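Local coordinates for uncharacterized protein (PDB 4OPW), which is of unknown function but is a putative adhesin, probably acting in cell adhesion, with a head domain of the pectate-lyase-like clan, at residues T225-K230 with G235-V240. Sequence-based numbering, arbitrary orientation.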
ATOM      1  N   THR A 225      16.777  -8.695 -21.698  1.00 26.70           N
ATOM      2  CA  THR A 225      16.490  -9.840 -20.813  1.00 24.76           C
ATOM      3  C   THR A 225      16.098 -11.054 -21.618  1.00 28.33           C
ATOM      4  O   THR A 225      15.484 -10.899 -22.680  1.00 27.81           O
ATOM      5  CB  THR A 225      15.346  -9.493 -19.800  1.00 29.76           C
ATOM      6  OG1 THR A 225      15.079 -10.613 -18.938  1.00 26.28           O
ATOM      7  CG2 THR A 225      14.060  -9.068 -20.466  1.00 25.28           C
ATOM      8  N   ALA A 226      16.428 -12.254 -21.112  1.00 26.52           N
ATOM      9  CA  ALA A 226      15.971 -13.510 -21.701  1.00 27.43           C
ATOM     10  C   ALA A 226      14.507 -13.674 -21.306  1.00 29.88           C
ATOM     11  O   ALA A 226      14.110 -13.224 -20.214  1.00 28.28           O
ATOM     12  CB  ALA A 226      16.801 -14.677 -21.203  1.00 29.45           C
ATOM     13  N   VAL A 227      13.678 -14.228 -22.199  1.00 25.30           N
ATOM     14  CA  VAL A 227      12.249 -14.357 -21.901  1.00 24.07           C
ATOM     15  C   VAL A 227      11.763 -15.780 -22.197  1.00 29.17           C
ATOM     16  O   VAL A 227      12.003 -16.297 -23.287  1.00 29.48           O
ATOM     17  CB  VAL A 227      11.400 -13.303 -22.703  1.00 28.05           C
ATOM     18  CG1 VAL A 227       9.912 -13.431 -22.397  1.00 27.22           C
ATOM     19  CG2 VAL A 227      11.858 -11.868 -22.430  1.00 27.29           C
ATOM     20  N   GLN A 228      11.061 -16.391 -21.227  1.00 25.48           N
ATOM     21  CA  GLN A 228      10.347 -17.658 -21.386  1.00 25.42           C
ATOM     22  C   GLN A 228       8.879 -17.323 -21.142  1.00 29.53           C
ATOM     23  O   GLN A 228       8.552 -16.763 -20.090  1.00 29.30           O
ATOM     24  CB  GLN A 228      10.848 -18.767 -20.451  1.00 26.69           C
ATOM     25  CG  GLN A 228      12.325 -19.135 -20.626  1.00 35.10           C
ATOM     26  CD  GLN A 228      13.200 -18.275 -19.743  1.00 49.68           C
ATOM     27  OE1 GLN A 228      12.954 -18.118 -18.537  1.00 43.86           O
ATOM     28  NE2 GLN A 228      14.231 -17.679 -20.328  1.00 40.69           N
ATOM     29  N   GLN A 229       8.010 -17.565 -22.125  1.00 25.75           N
ATOM     30  CA  GLN A 229       6.606 -17.184 -21.976  1.00 24.52           C
ATOM     31  C   GLN A 229       5.655 -18.294 -22.358  1.00 29.24           C
ATOM     32  O   GLN A 229       5.998 -19.181 -23.146  1.00 28.39           O
ATOM     33  CB  GLN A 229       6.286 -15.931 -22.819  1.00 25.12           C
ATOM     34  CG  GLN A 229       6.482 -16.111 -24.334  1.00 26.96           C
ATOM     35  CD  GLN A 229       6.215 -14.848 -25.092  1.00 40.39           C
ATOM     36  OE1 GLN A 229       5.119 -14.635 -25.607  1.00 34.90           O
ATOM     37  NE2 GLN A 229       7.207 -13.976 -25.170  1.00 33.41           N
ATOM     38  N   LYS A 230       4.428 -18.198 -21.825  1.00 25.98           N
ATOM     39  CA  LYS A 230       3.311 -19.063 -22.166  1.00 25.87           C
ATOM     40  C   LYS A 230       2.077 -18.198 -22.145  1.00 27.91           C
ATOM     41  O   LYS A 230       1.687 -17.693 -21.086  1.00 26.75           O
ATOM     42  CB  LYS A 230       3.200 -20.287 -21.234  1.00 28.92           C
ATOM     43  CG  LYS A 230       2.168 -21.331 -21.704  1.00 43.65           C
ATOM     44  CD  LYS A 230       2.401 -21.839 -23.147  1.00 46.97           C
ATOM     45  CE  LYS A 230       1.221 -22.621 -23.664  1.00 52.70           C
ATOM     46  NZ  LYS A 230       1.113 -22.545 -25.148  1.00 60.70           N
ATOM     47  N   GLY A 235      -3.863 -11.468 -25.261  1.00 24.78           N
ATOM     48  CA  GLY A 235      -2.806 -10.690 -24.627  1.00 23.17           C
ATOM     49  C   GLY A 235      -1.423 -11.060 -25.141  1.00 26.88           C
ATOM     50  O   GLY A 235      -1.261 -12.122 -25.732  1.00 27.59           O
ATOM     51  N   THR A 236      -0.425 -10.176 -24.997  1.00 22.09           N
ATOM     52  CA  THR A 236       0.927 -10.470 -25.492  1.00 22.42           C
ATOM     53  C   THR A 236       1.990 -10.018 -24.510  1.00 26.37           C
ATOM     54  O   THR A 236       1.740  -9.192 -23.622  1.00 23.44           O
ATOM     55  CB  THR A 236       1.198  -9.775 -26.861  1.00 31.43           C
ATOM     56  OG1 THR A 236       1.146  -8.361 -26.678  1.00 30.65           O
ATOM     57  CG2 THR A 236       0.251 -10.219 -27.978  1.00 31.82           C
ATOM     58  N   VAL A 237       3.196 -10.539 -24.726  1.00 26.28           N
ATOM     59  CA  VAL A 237       4.431 -10.228 -24.016  1.00 26.59           C
ATOM     60  C   VAL A 237       5.324  -9.552 -25.054  1.00 30.50           C
ATOM     61  O   VAL A 237       5.651 -10.184 -26.063  1.00 30.40           O
ATOM     62  CB  VAL A 237       5.086 -11.493 -23.399  1.00 31.07           C
ATOM     63  CG1 VAL A 237       6.344 -11.133 -22.618  1.00 30.78           C
ATOM     64  CG2 VAL A 237       4.108 -12.256 -22.512  1.00 30.66           C
ATOM     65  N   GLU A 238       5.664  -8.268 -24.855  1.00 26.48           N
ATOM     66  CA  GLU A 238       6.456  -7.532 -25.848  1.00 27.43           C
ATOM     67  C   GLU A 238       7.444  -6.585 -25.201  1.00 29.25           C
ATOM     68  O   GLU A 238       7.152  -5.994 -24.160  1.00 27.46           O
ATOM     69  CB  GLU A 238       5.536  -6.712 -26.789  1.00 29.53           C
ATOM     70  CG  GLU A 238       4.674  -7.530 -27.738  1.00 40.42           C
ATOM     71  CD  GLU A 238       3.689  -6.730 -28.564  1.00 57.77           C
ATOM     72  OE1 GLU A 238       4.032  -5.598 -28.974  1.00 58.01           O
ATOM     73  OE2 GLU A 238       2.575  -7.245 -28.818  1.00 45.75           O
ATOM     74  N   GLU A 239       8.616  -6.430 -25.833  1.00 27.17           N
ATOM     75  CA  GLU A 239       9.634  -5.488 -25.394  1.00 27.10           C
ATOM     76  C   GLU A 239       9.265  -4.063 -25.828  1.00 34.32           C
ATOM     77  O   GLU A 239       8.773  -3.873 -26.940  1.00 33.18           O
ATOM     78  CB  GLU A 239      11.001  -5.874 -26.014  1.00 28.88           C
ATOM     79  CG  GLU A 239      12.151  -5.102 -25.397  1.00 37.76           C
ATOM     80  CD  GLU A 239      13.550  -5.379 -25.908  1.00 64.38           C
ATOM     81  OE1 GLU A 239      13.733  -5.496 -27.142  1.00 53.16           O
ATOM     82  OE2 GLU A 239      14.481  -5.366 -25.073  1.00 63.84           O
ATOM     83  N   VAL A 240       9.546  -3.066 -24.995  1.00 33.89           N
ATOM     84  CA  VAL A 240       9.340  -1.669 -25.381  1.00 36.48           C
ATOM     85  C   VAL A 240      10.714  -0.992 -25.420  1.00 44.31           C
ATOM     86  O   VAL A 240      11.532  -1.217 -24.528  1.00 43.89           O
ATOM     87  CB  VAL A 240       8.321  -0.895 -24.517  1.00 40.69           C
ATOM     88  CG1 VAL A 240       6.892  -1.345 -24.809  1.00 40.94           C
ATOM     89  CG2 VAL A 240       8.629  -1.024 -23.039  1.00 39.86           C
TER
HETATM   90  O   HOH W   1      15.586  -7.983 -24.360  1.00 36.35           O
HETATM   91  O   HOH W   2       3.550 -12.528 -26.745  1.00 30.65           O
HETATM   92  O   HOH W   3       7.389 -11.990 -26.972  1.00 33.33           O
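Val237 meets Val227 and the terminal amide of Gln229 across the last turn of the solenoid. The apolar part is small. Val227 CG1 lies 4.2 Å from Val237 CG1, a loose methyl-to-methyl contact. The larger part of the contact is the amide of Gln229 against Val237, with the two side chains reaching toward each other. Gln229 NE2 is 3.7 Å from Val237 CB, and Gln229 OE1 is 3.8 Å from the same carbon. Val237 CB lies above the amide plane, displaced past its O and N end, with NE2 on the CG1 side and OE1 on the CG2 side. A chi1 of 62° and a trans chi2 bring the amide to Val237, and a chi3 of -96° turns its plane beneath the valine.

The polar part is bridged by water, with no direct hydrogen bond between 225-230 and 235-240. One water donates to Gln229 OE1 and accepts from Val237 N, at 2.9 Å from the latter. A second accepts from Gln229 NE2 and donates to Val237 O, at 2.7 Å from that oxygen. Both ends of the amide are thus tied to the backbone of one residue, which should restrict its rotation. A third water links Thr225 N to Glu239 OE2, to which it donates at 2.9 Å.

This is a surface contact between two faces of the terminal coil of a parallel beta-solenoid, consistent with the right-handed beta-helix of the pectate-lyase-like clan. Strand 226-232 is an outermost strand of its sheet within the chain and pairs in parallel with 208-214. Strand 237-239 pairs in parallel with 218-221. Val237 also packs on Ala211, Ile213 and Tyr221 of the preceding strands.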